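Long-range contacts in minor fimbrium anchoring subunit Mfa2 (Porphyromonas gingivalis, PDB 5NFI), which holds the minor (Mfa1) fimbriae of the bacterium in the outer membrane and regulates their length: residues A[110-116]-A[137-143]; A[25-30]-A[42-48]; A[221-225]-A[263-268]. All blocks are in the same frame, centred on the assembly; numbering follows the deposited sequence.

Contact 1 (A[110-116]-A[137-143]); sequences TTLWYAT and ANLREYT
Trp-113 has CG anti to its carbonyl carbon (chi1 -57°), which lays the indole back against Glu-141 of the partner strand. Glu-141 starts from the other choice, with CG opposite its own backbone N, and runs extended from there. Its CB sits over one face of the indole, 3.8 Å from the centroid of the six-membered ring of Trp-113. This is a CH-pi contact. Beyond CB the chain of Glu-141 carries its carboxylate past the tryptophan to Thr-111, where OE2 touches the methyl CG2. The same OE2 of Glu-141 accepts a 2.7 Å bond from OG1 of Thr-143 on its anti lone pair, and it also forms a salt bridge with Arg-145. OG1 of Thr-143 in turn accepts a bond from N of Leu-112 at 3.1 Å. A chain of bonds thus runs from the backbone of Leu-112 through a hydroxyl to a buried carboxylate.

Tyr-114 points to the face opposite Trp-113 and Glu-141, where it meets Tyr-142. CB of Tyr-114 rests over a face of the Tyr-142 ring, 4.0 Å from its centroid, and the two side chains run side by side. The hydroxyl of Tyr-142 is bonded to Gly-174. Near the far end CB of Ala-115 packs on CD2 of Leu-139 at 3.8 Å.

Backbone bonds tie the two segments. Tyr-114 and Arg-140 exchange a pair, with Tyr-114 N to Arg-140 O at 2.9 Å, and Tyr-142 N donates to Leu-112 O at 2.8 Å. A water takes the N-H of Thr-116 and donates to Asn-138 O. Strand 64-72 borders 113-116 along its other edge. The arrangement is an antiparallel beta hairpin, strands 113-122 and 133-151, consistent with the transthyretin-like beta-sandwich expected for this family.

Contact 2 (A[25-30]-A[42-48]); sequences VARLNV and ANVFEDV
Arg-27 and Glu-46 meet through two bent side chains. CG of Arg-27 stands between its backbone N and carbonyl carbon (chi1 67°), and the chain turns again at chi3. Glu-46 bends at chi2, which swings its carboxylate back to the arginine. Two hydrogen bonds make a side-on salt bridge: NE of Arg-27 reaches OE1 of Glu-46 at 3.1 Å and NH2 reaches OE2 at 2.8 Å. Both oxygens are met on the syn side but tilted out of the carboxylate plane, and the guanidinium and carboxylate planes are 44° apart. NH1 of Arg-27 makes a weak bond to OD1 of Asn-29. CG1 of Val-44 lies close to NH2 of Arg-27.

On the face of Leu-28, Val-30 and Phe-45 the packing is largely apolar, with Asn-43 at one end. CG2 of Val-30, anti to its carbonyl carbon, meets the edge of the Phe-45 ring, 3.9 Å from CE2 and near the ring plane. CB of Leu-28 meets the same edge at CD2. Further along, CG2 of Val-48 touches CD1 of Leu-28 at 3.7 Å. Phe-9 of strand 3-10 packs on Leu-28 and Val-30, while the Phe-45 ring meets Trp-56.

Paired backbone bonds join Leu-28 with Phe-45 and Val-30 with Asn-43. Past the regular strands, Val-48 N still reaches Ala-26 O at 2.9 Å, from above the carbonyl plane. Asn-43 ND2 bonds to Ser-41 and adds a weak bond to Val-30 O. This is an antiparallel beta hairpin, strands 28-33 and 39-45, with a salt bridge just beyond the paired residues.

Contact 3 (A[221-225]-A[263-268]); sequences GREIF and DDTYVV
Phe-225 and Val-268 meet where two strands that are not paired with each other pack through their side chains. Strand 222-228 has 211-217 as its partner and strand 266-273 has 249-258, consistent with the facing layers of a beta sandwich.

The inner end is apolar. Val-268 leans on the ring of Phe-225, with CG1 over one face at 4.0 Å from the centroid, 28° off the ring normal. The CB of Val-268 is close to CD1 of the same ring. Next to them, CB of Ile-224 approaches O of Tyr-266 at 3.5 Å, and CD1 of Ile-224 lies near CB of Tyr-266.

The outer end is polar. Arg-222 stretches out from CG to NE. OG1 of Thr-265 sits over one face of its guanidinium as packing, not as a hydrogen bond. NH2 of Arg-222 makes a weak bond, part of a salt bridge, to OD2 of Asp-263 at 3.3 Å. The carboxylate is turned 78° from the guanidinium plane and meets its edge. OG1 of Thr-265 gives a weak bond to the carbonyl of Asp-263.

Strand 211-217 runs beside 222-225, and Ile-224 and Phe-225 form a classic bulge opposite its Val-215. Backbone hydrogen bonds join Val-267 to His-257 of strand 249-258, and Thr-265 to Cys-259 just beyond it. Tyr-159 of strand 159-165 touches both Ile-224 and Tyr-266.

The contacts follow one another along the chain: contact 2 closes first, then contact 1, then contact 3. Contacts 1 and 2 are neighbours, with centres 12 Å apart. They touch where CD1 of Trp-113 meets CG2 of Val-25 at 3.7 Å. Strand 64-72 lies between their hairpins, pairing with 28-33 and with 113-122. Contact 3 is remote, its centre 38 Å from that of contact 1. The centres of contacts 2 and 3 are 47 Å apart, on opposite sides of the chain's centre, as fits an elongated molecule. The contacts probably belong to two beta-rich regions. The long strand 133-151 joins them, pairing with 113-122 and with 249-258, the partner of 266-273.

Contact 1 (A[110-116]-A[137-143])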
loop_
_atom_site.group_PDB
_atom_site.type_symbol
_atom_site.label_atom_id
_atom_site.label_comp_id
_atom_site.label_asym_id
_atom_site.label_seq_id
_atom_site.Cartn_x
_atom_site.Cartn_y
_atom_site.Cartn_z
ATOM N N THR A 110 -5.346 0.769 9.932
ATOM C CA THR A 110 -3.894 0.868 9.941
ATOM C C THR A 110 -3.364 1.593 8.709
ATOM O O THR A 110 -3.907 1.481 7.622
ATOM C CB THR A 110 -3.220 -0.514 9.997
ATOM O OG1 THR A 110 -3.094 -1.040 8.669
ATOM C CG2 THR A 110 -4.007 -1.475 10.868
ATOM N N THR A 111 -2.274 2.319 8.875
ATOM C CA THR A 111 -1.593 2.930 7.744
ATOM C C THR A 111 -0.261 2.251 7.567
ATOM O O THR A 111 0.342 1.813 8.546
ATOM C CB THR A 111 -1.389 4.419 7.951
ATOM O OG1 THR A 111 -1.025 4.663 9.321
ATOM C CG2 THR A 111 -2.680 5.152 7.644
ATOM N N LEU A 112 0.186 2.124 6.327
ATOM C CA LEU A 112 1.505 1.577 6.077
ATOM C C LEU A 112 2.231 2.505 5.151
ATOM O O LEU A 112 1.670 2.933 4.138
ATOM C CB LEU A 112 1.424 0.188 5.465
ATOM C CG LEU A 112 2.793 -0.440 5.190
ATOM C CD1 LEU A 112 3.388 -0.942 6.484
ATOM C CD2 LEU A 112 2.697 -1.556 4.155
ATOM N N TRP A 113 3.479 2.819 5.474
ATOM C CA TRP A 113 4.173 3.872 4.730
ATOM C C TRP A 113 5.545 3.470 4.217
ATOM O O TRP A 113 6.267 2.745 4.891
ATOM C CB TRP A 113 4.332 5.105 5.604
ATOM C CG TRP A 113 3.057 5.653 6.137
ATOM C CD1 TRP A 113 2.317 5.158 7.173
ATOM C CD2 TRP A 113 2.386 6.831 5.685
ATOM N NE1 TRP A 113 1.217 5.951 7.381
ATOM C CE2 TRP A 113 1.239 6.987 6.484
ATOM C CE3 TRP A 113 2.636 7.761 4.673
ATOM C CZ2 TRP A 113 0.349 8.038 6.307
ATOM C CZ3 TRP A 113 1.762 8.799 4.503
ATOM C CH2 TRP A 113 0.627 8.931 5.313
ATOM N N TYR A 114 5.916 3.963 3.037
ATOM C CA TYR A 114 7.257 3.724 2.529
ATOM C C TYR A 114 7.974 4.993 2.040
ATOM O O TYR A 114 7.367 5.893 1.488
ATOM C CB TYR A 114 7.237 2.699 1.398
ATOM C CG TYR A 114 8.627 2.503 0.854
ATOM C CD1 TYR A 114 9.608 1.861 1.619
ATOM C CD2 TYR A 114 8.990 3.018 -0.374
ATOM C CE1 TYR A 114 10.901 1.712 1.152
ATOM C CE2 TYR A 114 10.276 2.875 -0.847
ATOM C CZ TYR A 114 11.227 2.226 -0.080
ATOM O OH TYR A 114 12.504 2.075 -0.559
ATOM N N ALA A 115 9.280 5.059 2.249
ATOM C CA ALA A 115 10.061 6.124 1.639
ATOM C C ALA A 115 11.391 5.602 1.104
ATOM O O ALA A 115 12.000 4.698 1.689
ATOM C CB ALA A 115 10.302 7.248 2.635
ATOM N N THR A 116 11.830 6.160 -0.018
ATOM C CA THR A 116 13.210 5.990 -0.446
ATOM C C THR A 116 13.864 7.352 -0.356
ATOM O O THR A 116 13.339 8.331 -0.878
ATOM C CB THR A 116 13.340 5.447 -1.878
ATOM O OG1 THR A 116 12.695 4.163 -1.981
ATOM C CG2 THR A 116 14.804 5.302 -2.253
ATOM N N ALA A 137 13.464 12.109 3.417
ATOM C CA ALA A 137 12.772 11.017 2.730
ATOM C C ALA A 137 11.260 11.240 2.699
ATOM O O ALA A 137 10.674 11.652 3.694
ATOM C CB ALA A 137 13.094 9.696 3.394
ATOM N N ASN A 138 10.633 10.961 1.556
ATOM C CA ASN A 138 9.192 11.176 1.380
ATOM C C ASN A 138 8.377 9.898 1.604
ATOM O O ASN A 138 8.433 8.952 0.811
ATOM C CB ASN A 138 8.909 11.737 -0.013
ATOM C CG ASN A 138 7.441 12.148 -0.209
ATOM O OD1 ASN A 138 6.566 11.830 0.602
ATOM N ND2 ASN A 138 7.174 12.853 -1.302
ATOM N N LEU A 139 7.619 9.880 2.693
ATOM C CA LEU A 139 6.801 8.733 3.016
ATOM C C LEU A 139 5.519 8.816 2.215
ATOM O O LEU A 139 4.776 9.803 2.313
ATOM C CB LEU A 139 6.494 8.670 4.512
ATOM C CG LEU A 139 7.667 8.358 5.441
ATOM C CD1 LEU A 139 7.398 8.914 6.821
ATOM C CD2 LEU A 139 7.896 6.856 5.515
ATOM N N ARG A 140 5.300 7.783 1.400
ATOM C CA ARG A 140 4.088 7.588 0.642
ATOM C C ARG A 140 3.267 6.493 1.298
ATOM O O ARG A 140 3.803 5.440 1.658
ATOM C CB ARG A 140 4.417 7.210 -0.799
ATOM C CG ARG A 140 3.214 6.785 -1.637
ATOM C CD ARG A 140 2.277 7.935 -2.017
ATOM N NE ARG A 140 1.156 7.394 -2.779
ATOM C CZ ARG A 140 -0.128 7.577 -2.475
ATOM N NH1 ARG A 140 -0.477 8.339 -1.446
ATOM N NH2 ARG A 140 -1.068 7.008 -3.212
ATOM N N GLU A 141 1.970 6.737 1.462
ATOM C CA GLU A 141 1.088 5.732 2.042
ATOM C C GLU A 141 0.793 4.641 1.031
ATOM O O GLU A 141 0.481 4.934 -0.120
ATOM C CB GLU A 141 -0.219 6.348 2.541
ATOM C CG GLU A 141 -1.069 5.321 3.260
ATOM C CD GLU A 141 -2.392 5.863 3.737
ATOM O OE1 GLU A 141 -2.614 7.090 3.570
ATOM O OE2 GLU A 141 -3.191 5.057 4.286
ATOM N N TYR A 142 0.893 3.392 1.488
ATOM C CA TYR A 142 0.703 2.203 0.665
ATOM C C TYR A 142 -0.651 1.538 0.923
ATOM O O TYR A 142 -1.154 0.819 0.064
ATOM C CB TYR A 142 1.798 1.174 0.936
ATOM C CG TYR A 142 3.029 1.278 0.068
ATOM C CD1 TYR A 142 3.354 2.458 -0.596
ATOM C CD2 TYR A 142 3.868 0.181 -0.095
ATOM C CE1 TYR A 142 4.476 2.535 -1.393
ATOM C CE2 TYR A 142 4.983 0.252 -0.886
ATOM C CZ TYR A 142 5.285 1.425 -1.531
ATOM O OH TYR A 142 6.412 1.477 -2.324
ATOM N N THR A 143 -1.205 1.735 2.126
ATOM C CA THR A 143 -2.570 1.305 2.400
ATOM C C THR A 143 -3.579 2.129 1.580
ATOM O O THR A 143 -3.366 3.318 1.269
ATOM C CB THR A 143 -2.951 1.419 3.884
ATOM O OG1 THR A 143 -2.238 2.506 4.477
ATOM C CG2 THR A 143 -2.677 0.123 4.643
HETATM O O HOH W 1 10.487 8.185 -1.644
#

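Contact 2 (A[25-30]-A[42-48])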
loop_
_atom_site.group_PDB
_atom_site.type_symbol
_atom_site.label_atom_id
_atom_site.label_comp_id
_atom_site.label_asym_id
_atom_site.label_seq_id
_atom_site.Cartn_x
_atom_site.Cartn_y
_atom_site.Cartn_z
ATOM N N VAL A 25 2.006 8.147 11.226
ATOM C CA VAL A 25 3.236 7.365 11.323
ATOM C C VAL A 25 3.716 7.311 12.752
ATOM O O VAL A 25 4.179 8.311 13.269
ATOM C CB VAL A 25 4.330 7.940 10.434
ATOM C CG1 VAL A 25 5.599 7.117 10.571
ATOM C CG2 VAL A 25 3.842 7.968 8.980
ATOM N N ALA A 26 3.598 6.144 13.391
ATOM C CA ALA A 26 3.908 6.008 14.827
ATOM C C ALA A 26 5.202 5.267 15.114
ATOM O O ALA A 26 5.711 5.319 16.233
ATOM C CB ALA A 26 2.775 5.316 15.559
ATOM N N ARG A 27 5.738 4.573 14.122
ATOM C CA ARG A 27 6.980 3.859 14.324
ATOM C C ARG A 27 7.690 3.679 12.997
ATOM O O ARG A 27 7.091 3.857 11.950
ATOM C CB ARG A 27 6.718 2.518 14.999
ATOM C CG ARG A 27 5.965 1.520 14.154
ATOM C CD ARG A 27 5.628 0.266 14.948
ATOM N NE ARG A 27 6.791 -0.373 15.559
ATOM C CZ ARG A 27 7.712 -1.076 14.901
ATOM N NH1 ARG A 27 7.655 -1.229 13.585
ATOM N NH2 ARG A 27 8.719 -1.611 15.568
ATOM N N LEU A 28 8.977 3.355 13.042
ATOM C CA LEU A 28 9.809 3.330 11.841
ATOM C C LEU A 28 10.760 2.139 11.838
ATOM O O LEU A 28 11.269 1.729 12.878
ATOM C CB LEU A 28 10.626 4.631 11.710
ATOM C CG LEU A 28 9.874 5.896 11.275
ATOM C CD1 LEU A 28 10.742 7.108 11.472
ATOM C CD2 LEU A 28 9.379 5.809 9.813
ATOM N N ASN A 29 10.973 1.582 10.653
ATOM C CA ASN A 29 12.013 0.612 10.404
ATOM C C ASN A 29 12.846 1.193 9.260
ATOM O O ASN A 29 12.385 1.269 8.123
ATOM C CB ASN A 29 11.440 -0.764 10.033
ATOM C CG ASN A 29 10.677 -1.434 11.180
ATOM O OD1 ASN A 29 9.574 -1.024 11.545
ATOM N ND2 ASN A 29 11.237 -2.509 11.701
ATOM N N VAL A 30 14.060 1.626 9.559
ATOM C CA VAL A 30 14.887 2.306 8.576
ATOM C C VAL A 30 16.152 1.504 8.298
ATOM O O VAL A 30 16.913 1.178 9.221
ATOM C CB VAL A 30 15.243 3.722 9.047
ATOM C CG1 VAL A 30 15.912 4.488 7.938
ATOM C CG2 VAL A 30 13.987 4.433 9.473
ATOM N N ALA A 42 20.374 -1.549 10.236
ATOM C CA ALA A 42 18.954 -1.836 10.462
ATOM C C ALA A 42 18.457 -1.219 11.759
ATOM O O ALA A 42 18.895 -1.602 12.839
ATOM C CB ALA A 42 18.705 -3.342 10.471
ATOM N N ASN A 43 17.526 -0.278 11.658
ATOM C CA ASN A 43 17.124 0.485 12.834
ATOM C C ASN A 43 15.619 0.547 13.053
ATOM O O ASN A 43 14.837 0.612 12.099
ATOM C CB ASN A 43 17.677 1.904 12.739
ATOM C CG ASN A 43 19.161 1.926 12.459
ATOM O OD1 ASN A 43 19.973 1.675 13.353
ATOM N ND2 ASN A 43 19.528 2.215 11.216
ATOM N N VAL A 44 15.221 0.551 14.320
ATOM C CA VAL A 44 13.816 0.587 14.685
ATOM C C VAL A 44 13.547 1.756 15.628
ATOM O O VAL A 44 14.260 1.943 16.617
ATOM C CB VAL A 44 13.389 -0.735 15.345
ATOM C CG1 VAL A 44 11.943 -0.670 15.765
ATOM C CG2 VAL A 44 13.631 -1.921 14.393
ATOM N N PHE A 45 12.536 2.565 15.324
ATOM C CA PHE A 45 12.214 3.698 16.197
ATOM C C PHE A 45 10.745 3.692 16.596
ATOM O O PHE A 45 9.858 3.800 15.750
ATOM C CB PHE A 45 12.573 5.031 15.526
ATOM C CG PHE A 45 13.960 5.067 14.954
ATOM C CD1 PHE A 45 15.063 5.109 15.782
ATOM C CD2 PHE A 45 14.160 5.055 13.585
ATOM C CE1 PHE A 45 16.344 5.135 15.256
ATOM C CE2 PHE A 45 15.433 5.079 13.051
ATOM C CZ PHE A 45 16.528 5.115 13.890
ATOM N N GLU A 46 10.492 3.548 17.889
ATOM C CA GLU A 46 9.143 3.642 18.408
ATOM C C GLU A 46 8.834 5.107 18.738
ATOM O O GLU A 46 9.706 5.956 18.657
ATOM C CB GLU A 46 8.980 2.741 19.636
ATOM C CG GLU A 46 9.578 1.356 19.467
ATOM C CD GLU A 46 8.774 0.463 18.532
ATOM O OE1 GLU A 46 7.573 0.762 18.298
ATOM O OE2 GLU A 46 9.341 -0.543 18.034
ATOM N N ASP A 47 7.580 5.387 19.075
ATOM C CA ASP A 47 7.127 6.710 19.495
ATOM C C ASP A 47 7.432 7.818 18.488
ATOM O O ASP A 47 7.687 8.963 18.861
ATOM C CB ASP A 47 7.731 7.033 20.855
ATOM C CG ASP A 47 7.466 5.935 21.871
ATOM O OD1 ASP A 47 6.382 5.311 21.789
ATOM O OD2 ASP A 47 8.335 5.693 22.748
ATOM N N VAL A 48 7.384 7.475 17.210
ATOM C CA VAL A 48 7.638 8.446 16.163
ATOM C C VAL A 48 6.550 9.512 16.100
ATOM O O VAL A 48 5.358 9.218 16.086
ATOM C CB VAL A 48 7.764 7.760 14.786
ATOM C CG1 VAL A 48 7.789 8.790 13.667
ATOM C CG2 VAL A 48 9.007 6.896 14.746
#

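Contact 3 (A[221-225]-A[263-268])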
loop_
_atom_site.group_PDB
_atom_site.type_symbol
_atom_site.label_atom_id
_atom_site.label_comp_id
_atom_site.label_asym_id
_atom_site.label_seq_id
_atom_site.Cartn_x
_atom_site.Cartn_y
_atom_site.Cartn_z
ATOM N N GLY A 221 -22.993 -19.081 -5.712
ATOM C CA GLY A 221 -21.575 -18.938 -5.970
ATOM C C GLY A 221 -21.352 -18.357 -7.344
ATOM O O GLY A 221 -20.224 -18.245 -7.789
ATOM N N ARG A 222 -22.435 -17.984 -8.018
ATOM C CA ARG A 222 -22.340 -17.397 -9.351
ATOM C C ARG A 222 -21.736 -16.003 -9.314
ATOM O O ARG A 222 -22.383 -15.041 -8.892
ATOM C CB ARG A 222 -23.709 -17.331 -10.011
ATOM C CG ARG A 222 -23.724 -16.526 -11.301
ATOM C CD ARG A 222 -25.144 -16.115 -11.667
ATOM N NE ARG A 222 -25.227 -15.569 -13.016
ATOM C CZ ARG A 222 -25.515 -16.292 -14.094
ATOM N NH1 ARG A 222 -25.744 -17.598 -13.977
ATOM N NH2 ARG A 222 -25.572 -15.715 -15.290
ATOM N N GLU A 223 -20.490 -15.900 -9.754
ATOM C CA GLU A 223 -19.855 -14.602 -9.914
ATOM C C GLU A 223 -20.504 -13.837 -11.065
ATOM O O GLU A 223 -20.335 -14.198 -12.220
ATOM C CB GLU A 223 -18.353 -14.767 -10.159
ATOM C CG GLU A 223 -17.613 -13.458 -10.346
ATOM C CD GLU A 223 -16.132 -13.655 -10.596
ATOM O OE1 GLU A 223 -15.746 -13.863 -11.772
ATOM O OE2 GLU A 223 -15.352 -13.595 -9.619
ATOM N N ILE A 224 -21.245 -12.780 -10.746
ATOM C CA ILE A 224 -21.924 -11.997 -11.768
ATOM C C ILE A 224 -21.065 -10.842 -12.274
ATOM O O ILE A 224 -21.387 -10.240 -13.296
ATOM C CB ILE A 224 -23.270 -11.432 -11.258
ATOM C CG1 ILE A 224 -23.050 -10.301 -10.257
ATOM C CG2 ILE A 224 -24.105 -12.528 -10.625
ATOM C CD1 ILE A 224 -24.339 -9.634 -9.799
ATOM N N PHE A 225 -19.977 -10.520 -11.566
ATOM C CA PHE A 225 -19.109 -9.433 -12.028
ATOM C C PHE A 225 -17.637 -9.595 -11.628
ATOM O O PHE A 225 -17.317 -10.052 -10.529
ATOM C CB PHE A 225 -19.648 -8.104 -11.513
ATOM C CG PHE A 225 -18.795 -6.922 -11.866
ATOM C CD1 PHE A 225 -18.852 -6.362 -13.127
ATOM C CD2 PHE A 225 -17.939 -6.354 -10.926
ATOM C CE1 PHE A 225 -18.080 -5.265 -13.458
ATOM C CE2 PHE A 225 -17.159 -5.250 -11.257
ATOM C CZ PHE A 225 -17.236 -4.705 -12.527
ATOM N N ASP A 263 -31.229 -15.599 -18.626
ATOM C CA ASP A 263 -30.506 -16.161 -17.489
ATOM C C ASP A 263 -31.185 -15.750 -16.199
ATOM O O ASP A 263 -30.828 -16.256 -15.130
ATOM C CB ASP A 263 -29.037 -15.721 -17.477
ATOM C CG ASP A 263 -28.166 -16.537 -18.425
ATOM O OD1 ASP A 263 -28.655 -16.926 -19.507
ATOM O OD2 ASP A 263 -26.990 -16.789 -18.095
ATOM N N ASP A 264 -32.165 -14.848 -16.301
ATOM C CA ASP A 264 -32.845 -14.308 -15.123
ATOM C C ASP A 264 -31.809 -13.943 -14.051
ATOM O O ASP A 264 -31.969 -14.289 -12.881
ATOM C CB ASP A 264 -33.861 -15.314 -14.575
ATOM C CG ASP A 264 -35.195 -14.676 -14.220
ATOM O OD1 ASP A 264 -35.234 -13.453 -13.965
ATOM O OD2 ASP A 264 -36.217 -15.407 -14.204
ATOM N N THR A 265 -30.733 -13.277 -14.472
ATOM C CA THR A 265 -29.588 -12.991 -13.609
ATOM C C THR A 265 -29.226 -11.507 -13.706
ATOM O O THR A 265 -29.607 -10.831 -14.653
ATOM C CB THR A 265 -28.384 -13.911 -13.982
ATOM O OG1 THR A 265 -28.341 -15.035 -13.090
ATOM C CG2 THR A 265 -27.044 -13.180 -13.952
ATOM N N TYR A 266 -28.542 -10.984 -12.699
ATOM C CA TYR A 266 -28.144 -9.597 -12.714
ATOM C C TYR A 266 -26.741 -9.445 -13.240
ATOM O O TYR A 266 -25.929 -10.378 -13.207
ATOM C CB TYR A 266 -28.286 -9.001 -11.319
ATOM C CG TYR A 266 -29.729 -8.728 -11.064
ATOM C CD1 TYR A 266 -30.611 -9.772 -10.823
ATOM C CD2 TYR A 266 -30.239 -7.443 -11.152
ATOM C CE1 TYR A 266 -31.951 -9.547 -10.636
ATOM C CE2 TYR A 266 -31.591 -7.205 -10.968
ATOM C CZ TYR A 266 -32.441 -8.267 -10.712
ATOM O OH TYR A 266 -33.783 -8.052 -10.517
ATOM N N VAL A 267 -26.474 -8.262 -13.767
ATOM C CA VAL A 267 -25.156 -7.919 -14.253
ATOM C C VAL A 267 -24.835 -6.498 -13.858
ATOM O O VAL A 267 -25.719 -5.758 -13.443
ATOM C CB VAL A 267 -25.064 -8.027 -15.762
ATOM C CG1 VAL A 267 -25.196 -9.466 -16.196
ATOM C CG2 VAL A 267 -26.128 -7.159 -16.383
ATOM N N VAL A 268 -23.573 -6.112 -14.001
ATOM C CA VAL A 268 -23.150 -4.755 -13.676
ATOM C C VAL A 268 -23.026 -3.962 -14.974
ATOM O O VAL A 268 -22.362 -4.400 -15.913
ATOM C CB VAL A 268 -21.822 -4.761 -12.895
ATOM C CG1 VAL A 268 -21.174 -3.388 -12.888
ATOM C CG2 VAL A 268 -22.031 -5.260 -11.472
#